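Local coordinates for ribosomal-protein-serine acetyltransferase, putative (Vibrio cholerae O1 biovar eltor, PDB 2FCK) that probably transfers an acetyl group to the N-terminal residue of a protein, perhaps a ribosomal one, as a member of the GNAT family, at residues W65-E77 against L83-T95. Residues are numbered along the deposited sequence; the frame is centred on the assembly and turned at random. Where two conformers were deposited one is given.
Sequences WVKAEAYGFGVFE and LVGMVAINEFYHT. With NO3 (nitrate ion), chain K.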
ATOM      1  N   TRP A  65      13.783  -2.406   9.815  1.00 41.75           N
ATOM      2  CA  TRP A  65      13.621  -1.331  10.810  1.00 41.54           C
ATOM      3  C   TRP A  65      14.648  -0.197  10.568  1.00 41.57           C
ATOM      4  O   TRP A  65      14.293   0.983  10.447  1.00 42.08           O
ATOM      5  CB  TRP A  65      13.742  -1.945  12.175  1.00 41.82           C
ATOM      6  CG  TRP A  65      13.638  -1.059  13.405  1.00 42.99           C
ATOM      7  CD1 TRP A  65      14.460   0.000  13.757  1.00 43.09           C
ATOM      8  CD2 TRP A  65      12.777  -1.277  14.528  1.00 40.46           C
ATOM      9  NE1 TRP A  65      14.111   0.482  15.011  1.00 42.00           N
ATOM     10  CE2 TRP A  65      13.083  -0.287  15.496  1.00 43.21           C
ATOM     11  CE3 TRP A  65      11.726  -2.202  14.794  1.00 40.12           C
ATOM     12  CZ2 TRP A  65      12.392  -0.204  16.718  1.00 41.09           C
ATOM     13  CZ3 TRP A  65      11.052  -2.118  15.995  1.00 43.75           C
ATOM     14  CH2 TRP A  65      11.390  -1.123  16.949  1.00 43.54           C
ATOM     15  N   VAL A  66      15.917  -0.552  10.444  1.00 40.30           N
ATOM     16  CA  VAL A  66      16.981   0.458  10.278  1.00 41.85           C
ATOM     17  C   VAL A  66      16.816   1.183   8.912  1.00 41.38           C
ATOM     18  O   VAL A  66      17.245   2.355   8.718  1.00 41.81           O
ATOM     19  CB  VAL A  66      18.370  -0.198  10.404  1.00 43.23           C
ATOM     20  CG1 VAL A  66      18.571  -0.765  11.831  1.00 41.45           C
ATOM     21  CG2 VAL A  66      18.509  -1.313   9.375  1.00 45.48           C
ATOM     22  N   LYS A  67      16.225   0.469   7.948  1.00 41.50           N
ATOM     23  CA  LYS A  67      15.991   1.066   6.602  1.00 43.44           C
ATOM     24  C   LYS A  67      14.670   1.871   6.618  1.00 43.83           C
ATOM     25  O   LYS A  67      14.297   2.489   5.609  1.00 43.27           O
ATOM     26  CB  LYS A  67      15.888  -0.021   5.511  1.00 44.34           C
ATOM     27  CG  LYS A  67      17.200  -0.564   4.967  1.00 47.51           C
ATOM     28  CD  LYS A  67      16.963  -1.932   4.330  1.00 54.16           C
ATOM     29  CE  LYS A  67      16.903  -1.889   2.820  1.00 59.08           C
ATOM     30  NZ  LYS A  67      16.538  -3.254   2.286  1.00 60.88           N
ATOM     31  N   ALA A  68      13.953   1.832   7.747  1.00 42.81           N
ATOM     32  CA  ALA A  68      12.640   2.491   7.915  1.00 44.63           C
ATOM     33  C   ALA A  68      11.530   1.994   6.973  1.00 45.79           C
ATOM     34  O   ALA A  68      10.565   2.716   6.711  1.00 47.66           O
ATOM     35  CB  ALA A  68      12.743   4.038   7.889  1.00 44.45           C
ATOM     36  N   GLU A  69      11.661   0.750   6.508  1.00 45.31           N
ATOM     37  CA  GLU A  69      10.687   0.147   5.584  1.00 44.35           C
ATOM     38  C   GLU A  69       9.555  -0.577   6.310  1.00 44.66           C
ATOM     39  O   GLU A  69       8.461  -0.731   5.768  1.00 45.08           O
ATOM     40  CB  GLU A  69      11.380  -0.805   4.616  1.00 41.83           C
ATOM     41  CG  GLU A  69      12.260  -0.073   3.598  1.00 45.36           C
ATOM     42  CD  GLU A  69      12.842  -0.991   2.540  1.00 46.19           C
ATOM     43  OE1 GLU A  69      13.534  -0.474   1.638  1.00 54.74           O
ATOM     44  OE2 GLU A  69      12.633  -2.232   2.598  1.00 48.00           O
ATOM     45  N   ALA A  70       9.839  -1.068   7.514  1.00 42.76           N
ATOM     46  CA  ALA A  70       8.881  -1.869   8.260  1.00 42.09           C
ATOM     47  C   ALA A  70       9.367  -1.898   9.685  1.00 41.85           C
ATOM     48  O   ALA A  70      10.579  -1.823   9.912  1.00 41.50           O
ATOM     49  CB  ALA A  70       8.822  -3.295   7.686  1.00 44.22           C
ATOM     50  N   TYR A  71       8.465  -2.064  10.634  1.00 39.93           N
ATOM     51  CA  TYR A  71       8.842  -2.051  12.006  1.00 42.35           C
ATOM     52  C   TYR A  71       8.186  -3.294  12.586  1.00 41.83           C
ATOM     53  O   TYR A  71       6.984  -3.306  12.806  1.00 43.02           O
ATOM     54  CB  TYR A  71       8.366  -0.767  12.696  1.00 43.09           C
ATOM     55  CG  TYR A  71       9.139   0.448  12.231  1.00 43.93           C
ATOM     56  CD1 TYR A  71      10.479   0.643  12.629  1.00 43.34           C
ATOM     57  CD2 TYR A  71       8.559   1.388  11.394  1.00 45.01           C
ATOM     58  CE1 TYR A  71      11.210   1.742  12.191  1.00 44.04           C
ATOM     59  CE2 TYR A  71       9.300   2.506  10.930  1.00 46.55           C
ATOM     60  CZ  TYR A  71      10.618   2.680  11.371  1.00 44.78           C
ATOM     61  OH  TYR A  71      11.375   3.757  10.955  1.00 44.21           O
ATOM     62  N   GLY A  72       8.970  -4.365  12.720  1.00 41.69           N
ATOM     63  CA  GLY A  72       8.405  -5.611  13.313  1.00 39.66           C
ATOM     64  C   GLY A  72       8.847  -5.652  14.749  1.00 40.84           C
ATOM     65  O   GLY A  72      10.035  -5.850  15.001  1.00 40.25           O
ATOM     66  N   PHE A  73       7.902  -5.400  15.666  1.00 39.57           N
ATOM     67  CA  PHE A  73       8.149  -5.366  17.091  1.00 40.30           C
ATOM     68  C   PHE A  73       7.894  -6.725  17.719  1.00 40.60           C
ATOM     69  O   PHE A  73       6.772  -7.286  17.617  1.00 40.04           O
ATOM     70  CB  PHE A  73       7.192  -4.403  17.795  1.00 41.12           C
ATOM     71  CG  PHE A  73       7.334  -2.963  17.373  1.00 41.12           C
ATOM     72  CD1 PHE A  73       6.652  -2.482  16.252  1.00 44.03           C
ATOM     73  CD2 PHE A  73       8.070  -2.065  18.174  1.00 41.03           C
ATOM     74  CE1 PHE A  73       6.741  -1.134  15.880  1.00 43.73           C
ATOM     75  CE2 PHE A  73       8.159  -0.717  17.794  1.00 43.31           C
ATOM     76  CZ  PHE A  73       7.499  -0.254  16.666  1.00 42.55           C
ATOM     77  N   GLY A  74       8.900  -7.254  18.406  1.00 40.44           N
ATOM     78  CA  GLY A  74       8.610  -8.333  19.345  1.00 39.36           C
ATOM     79  C   GLY A  74       7.794  -7.762  20.508  1.00 40.58           C
ATOM     80  O   GLY A  74       8.022  -6.625  20.978  1.00 40.98           O
ATOM     81  N   VAL A  75       6.862  -8.550  20.997  1.00 39.62           N
ATOM     82  CA  VAL A  75       6.078  -8.127  22.164  1.00 41.27           C
ATOM     83  C   VAL A  75       6.546  -8.942  23.360  1.00 41.90           C
ATOM     84  O   VAL A  75       6.372 -10.166  23.372  1.00 40.89           O
ATOM     85  CB  VAL A  75       4.548  -8.332  21.915  1.00 41.16           C
ATOM     86  CG1 VAL A  75       3.696  -7.917  23.180  1.00 41.27           C
ATOM     87  CG2 VAL A  75       4.082  -7.532  20.665  1.00 44.19           C
ATOM     88  N   PHE A  76       7.163  -8.253  24.334  1.00 41.05           N
ATOM     89  CA  PHE A  76       7.699  -8.902  25.519  1.00 42.25           C
ATOM     90  C   PHE A  76       6.926  -8.516  26.778  1.00 43.90           C
ATOM     91  O   PHE A  76       6.646  -7.349  27.012  1.00 43.20           O
ATOM     92  CB  PHE A  76       9.153  -8.524  25.712  1.00 41.66           C
ATOM     93  CG  PHE A  76      10.059  -8.976  24.615  1.00 42.20           C
ATOM     94  CD1 PHE A  76      10.241  -8.188  23.478  1.00 40.72           C
ATOM     95  CD2 PHE A  76      10.759 -10.186  24.725  1.00 42.95           C
ATOM     96  CE1 PHE A  76      11.108  -8.602  22.458  1.00 39.62           C
ATOM     97  CE2 PHE A  76      11.629 -10.609  23.693  1.00 42.21           C
ATOM     98  CZ  PHE A  76      11.804  -9.821  22.563  1.00 38.18           C
ATOM     99  N   GLU A  77       6.641  -9.521  27.604  1.00 44.30           N
ATOM    100  CA  GLU A  77       6.018  -9.303  28.891  1.00 46.61           C
ATOM    101  C   GLU A  77       7.063  -8.627  29.770  1.00 46.08           C
ATOM    102  O   GLU A  77       8.207  -9.072  29.859  1.00 46.11           O
ATOM    103  CB  GLU A  77       5.583 -10.668  29.445  1.00 47.08           C
ATOM    104  CG  GLU A  77       4.767 -10.665  30.696  1.00 52.64           C
ATOM    105  CD  GLU A  77       4.248 -12.067  30.956  1.00 57.64           C
ATOM    106  OE1 GLU A  77       5.066 -13.021  30.956  1.00 59.30           O
ATOM    107  OE2 GLU A  77       3.029 -12.224  31.112  1.00 59.49           O
ATOM    108  N   LEU A  83       8.812 -13.525  25.347  1.00 45.15           N
ATOM    109  CA  LEU A  83       8.238 -13.093  24.079  1.00 43.52           C
ATOM    110  C   LEU A  83       6.875 -13.704  23.885  1.00 44.10           C
ATOM    111  O   LEU A  83       6.739 -14.934  23.887  1.00 43.30           O
ATOM    112  CB  LEU A  83       9.170 -13.544  22.958  1.00 44.29           C
ATOM    113  CG  LEU A  83       8.799 -13.211  21.523  1.00 43.27           C
ATOM    114  CD1 LEU A  83       8.779 -11.698  21.283  1.00 44.19           C
ATOM    115  CD2 LEU A  83       9.826 -13.928  20.603  1.00 45.39           C
ATOM    116  N   VAL A  84       5.856 -12.872  23.675  1.00 42.88           N
ATOM    117  CA  VAL A  84       4.461 -13.384  23.549  1.00 43.43           C
ATOM    118  C   VAL A  84       3.887 -13.317  22.149  1.00 42.72           C
ATOM    119  O   VAL A  84       2.814 -13.879  21.861  1.00 43.02           O
ATOM    120  CB  VAL A  84       3.456 -12.675  24.533  1.00 44.42           C
ATOM    121  CG1 VAL A  84       3.986 -12.733  25.953  1.00 45.32           C
ATOM    122  CG2 VAL A  84       3.183 -11.254  24.110  1.00 45.41           C
ATOM    123  N   GLY A  85       4.627 -12.655  21.255  1.00 42.61           N
ATOM    124  CA  GLY A  85       4.129 -12.453  19.896  1.00 41.36           C
ATOM    125  C   GLY A  85       4.807 -11.281  19.220  1.00 40.98           C
ATOM    126  O   GLY A  85       5.891 -10.828  19.665  1.00 40.18           O
HETATM  127  N   MSE A  86       4.193 -10.806  18.135  0.70 40.71           N
HETATM  128  CA  MSE A  86       4.756  -9.666  17.386  0.70 40.68           C
HETATM  129  C   MSE A  86       3.605  -8.819  16.865  0.70 41.47           C
HETATM  130  O   MSE A  86       2.506  -9.333  16.572  0.70 41.29           O
HETATM  131  CB  MSE A  86       5.620 -10.157  16.237  0.70 40.61           C
HETATM  132  CG  MSE A  86       6.915 -10.826  16.698  0.70 38.11           C
HETATM  133 SE   MSE A  86       8.050 -11.180  15.123  0.70 47.29          SE
HETATM  134  CE  MSE A  86       8.857  -9.399  15.046  0.70 43.90           C
ATOM    135  N   VAL A  87       3.853  -7.521  16.771  1.00 40.36           N
ATOM    136  CA  VAL A  87       2.974  -6.611  16.044  1.00 39.64           C
ATOM    137  C   VAL A  87       3.879  -5.841  15.096  1.00 40.42           C
ATOM    138  O   VAL A  87       5.030  -5.524  15.449  1.00 39.41           O
ATOM    139  CB  VAL A  87       2.175  -5.653  16.993  1.00 39.20           C
ATOM    140  CG1 VAL A  87       1.143  -6.461  17.864  1.00 39.28           C
ATOM    141  CG2 VAL A  87       3.133  -4.751  17.850  1.00 39.97           C
ATOM    142  N   ALA A  88       3.382  -5.585  13.895  1.00 38.65           N
ATOM    143  CA  ALA A  88       4.252  -4.941  12.907  1.00 39.18           C
ATOM    144  C   ALA A  88       3.563  -3.912  12.074  1.00 39.74           C
ATOM    145  O   ALA A  88       2.400  -4.110  11.696  1.00 39.87           O
ATOM    146  CB  ALA A  88       4.860  -5.997  11.996  1.00 39.79           C
ATOM    147  N   ILE A  89       4.318  -2.878  11.691  1.00 40.24           N
ATOM    148  CA  ILE A  89       3.936  -2.092  10.506  1.00 40.32           C
ATOM    149  C   ILE A  89       4.643  -2.782   9.338  1.00 41.27           C
ATOM    150  O   ILE A  89       5.891  -2.789   9.257  1.00 41.76           O
ATOM    151  CB  ILE A  89       4.399  -0.615  10.573  1.00 40.08           C
ATOM    152  CG1 ILE A  89       3.833   0.089  11.811  1.00 39.96           C
ATOM    153  CG2 ILE A  89       3.912   0.150   9.315  1.00 41.82           C
ATOM    154  CD1 ILE A  89       4.545   1.375  12.198  1.00 41.33           C
ATOM    155  N   ASN A  90       3.850  -3.401   8.472  1.00 40.87           N
ATOM    156  CA  ASN A  90       4.430  -4.158   7.390  1.00 44.62           C
ATOM    157  C   ASN A  90       4.867  -3.287   6.243  1.00 44.94           C
ATOM    158  O   ASN A  90       5.883  -3.591   5.629  1.00 47.17           O
ATOM    159  CB  ASN A  90       3.426  -5.167   6.839  1.00 43.89           C
ATOM    160  CG  ASN A  90       3.152  -6.280   7.756  1.00 50.12           C
ATOM    161  OD1 ASN A  90       4.040  -6.755   8.461  1.00 57.46           O
ATOM    162  ND2 ASN A  90       1.898  -6.757   7.739  1.00 51.33           N
ATOM    163  N   GLU A  91       4.062  -2.274   5.892  0.50 45.42           N
ATOM    164  CA  GLU A  91       4.319  -1.383   4.740  0.50 45.58           C
ATOM    165  C   GLU A  91       3.679  -0.024   4.951  0.50 44.19           C
ATOM    166  O   GLU A  91       2.500   0.060   5.331  0.50 44.31           O
ATOM    167  CB  GLU A  91       3.726  -1.997   3.454  0.50 44.87           C
ATOM    168  CG  GLU A  91       3.667  -1.058   2.217  0.50 44.62           C
ATOM    169  CD  GLU A  91       4.880  -1.211   1.284  0.50 41.47           C
ATOM    170  OE1 GLU A  91       5.383  -0.198   0.715  0.50 42.80           O
ATOM    171  OE2 GLU A  91       5.272  -2.390   1.087  0.50 42.04           O
ATOM    172  N   PHE A  92       4.434   1.031   4.640  1.00 43.40           N
ATOM    173  CA  PHE A  92       3.883   2.376   4.624  1.00 42.02           C
ATOM    174  C   PHE A  92       3.363   2.674   3.208  1.00 41.48           C
ATOM    175  O   PHE A  92       4.005   2.317   2.236  1.00 43.63           O
ATOM    176  CB  PHE A  92       4.949   3.405   4.996  1.00 40.67           C
ATOM    177  CG  PHE A  92       5.342   3.329   6.461  1.00 40.70           C
ATOM    178  CD1 PHE A  92       6.501   2.666   6.850  1.00 43.12           C
ATOM    179  CD2 PHE A  92       4.534   3.923   7.413  1.00 41.69           C
ATOM    180  CE1 PHE A  92       6.862   2.606   8.241  1.00 41.52           C
ATOM    181  CE2 PHE A  92       4.906   3.873   8.804  1.00 43.31           C
ATOM    182  CZ  PHE A  92       6.070   3.226   9.171  1.00 41.32           C
ATOM    183  N   TYR A  93       2.252   3.362   3.101  0.50 41.30           N
ATOM    184  CA  TYR A  93       1.816   3.745   1.782  0.50 40.83           C
ATOM    185  C   TYR A  93       1.674   5.253   1.830  0.50 40.93           C
ATOM    186  O   TYR A  93       0.616   5.793   2.107  0.50 40.58           O
ATOM    187  CB  TYR A  93       0.564   2.952   1.386  0.50 40.64           C
ATOM    188  CG  TYR A  93       0.701   1.452   1.619  0.50 39.03           C
ATOM    189  CD1 TYR A  93       1.606   0.678   0.885  0.50 42.46           C
ATOM    190  CD2 TYR A  93      -0.094   0.809   2.561  0.50 38.86           C
ATOM    191  CE1 TYR A  93       1.711  -0.704   1.101  0.50 41.66           C
ATOM    192  CE2 TYR A  93       0.015  -0.562   2.799  0.50 38.59           C
ATOM    193  CZ  TYR A  93       0.920  -1.309   2.063  0.50 41.61           C
ATOM    194  OH  TYR A  93       1.007  -2.662   2.279  0.50 42.21           O
ATOM    195  N   HIS A  94       2.820   5.920   1.677  1.00 41.08           N
ATOM    196  CA  HIS A  94       2.931   7.350   1.923  1.00 42.32           C
ATOM    197  C   HIS A  94       2.019   8.174   1.047  1.00 42.08           C
ATOM    198  O   HIS A  94       1.525   9.196   1.475  1.00 41.59           O
ATOM    199  CB  HIS A  94       4.398   7.827   1.929  1.00 43.94           C
ATOM    200  CG  HIS A  94       5.191   7.272   3.071  1.00 47.12           C
ATOM    201  ND1 HIS A  94       6.218   6.371   2.892  1.00 53.86           N
ATOM    202  CD2 HIS A  94       5.080   7.449   4.409  1.00 50.13           C
ATOM    203  CE1 HIS A  94       6.737   6.053   4.057  1.00 52.32           C
ATOM    204  NE2 HIS A  94       6.044   6.670   5.003  1.00 54.95           N
ATOM    205  N   THR A  95       1.771   7.726  -0.195  1.00 42.99           N
ATOM    206  CA  THR A  95       0.880   8.445  -1.073  1.00 44.13           C
ATOM    207  C   THR A  95      -0.511   8.640  -0.487  1.00 42.91           C
ATOM    208  O   THR A  95      -1.165   9.649  -0.787  1.00 43.04           O
ATOM    209  CB  THR A  95       0.845   7.751  -2.456  1.00 44.87           C
ATOM    210  OG1 THR A  95       2.201   7.718  -2.955  1.00 49.54           O
ATOM    211  CG2 THR A  95       0.039   8.552  -3.441  1.00 45.84           C
TER
HETATM  212  N   NO3 K 310       8.253   6.601   8.888  1.00 65.87           N
HETATM  213  O1  NO3 K 310       8.114   7.320  10.086  1.00 65.97           O
HETATM  214  O2  NO3 K 310       9.374   5.781   8.698  1.00 65.78           O
HETATM  215  O3  NO3 K 310       7.279   6.702   7.885  1.00 65.55           O
HETATM  216  O   HOH W   1       7.210   0.723   3.615  1.00 26.38           O
HETATM  217  O   HOH W   2       8.279  -3.378   4.113  1.00 33.67           O
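Tyr71 and Phe92 meet ring edge to ring edge, with Tyr71 CE2 3.6 Å from Phe92 CE1 and the two side chains crossing at about a right angle. One face of Phe92 carries O3 of a nitrate over its centre, and the opposite face rests on Ile89 CG2. His94 NE2 donates a hydrogen bond of 3.1 Å to that O3 of the nitrate, an ion probably picked up from the crystallisation liquor. Its O2 lies at the edge of the Tyr71 ring. At the far end Leu83 CD1 makes a CH-pi contact over one face of Phe76, 3.9 Å from the ring centroid; Leu83 CG trans to N (chi1 -180°) and chi2 at 64° together place the methyl there.

Between these ends runs an antiparallel hairpin. Tyr71 with Ile89 and Phe73 with Val87 are hydrogen-bonded pairs, each closed by two backbone bonds. Phe73 also sets its ring edge against Val87 O. Nearer the turn, Val84 N points almost straight at Val75 O (2.8 Å), and Val75 CG1 packs on Val84 CG2 at 3.5 Å. On the other face Gly72 lies beside the methyl end of selenomethionine Met86, in the conformer given, while Gly74 CA sits against Leu83 CD1, 3.9 Å away. Before Tyr71 the chain is still loop, and a water bridges Glu69 O and Phe92 N.

Helix 51-66 ends in a Schellman motif at Ala68 before strand 71-77 begins. Strand 15-18 flanks that strand and strand 98-105 flanks 83-93, where Asn90 and Glu91 form a classic beta bulge opposite Ser100; these two neighbours build the hairpin into the central GNAT sheet. Phe73, Val75 and Val87 pack against helix 114-129 through Leu122 and Ala118, and Asn90 O makes a weak hydrogen bond with Thr95 OG1 of the second subunit.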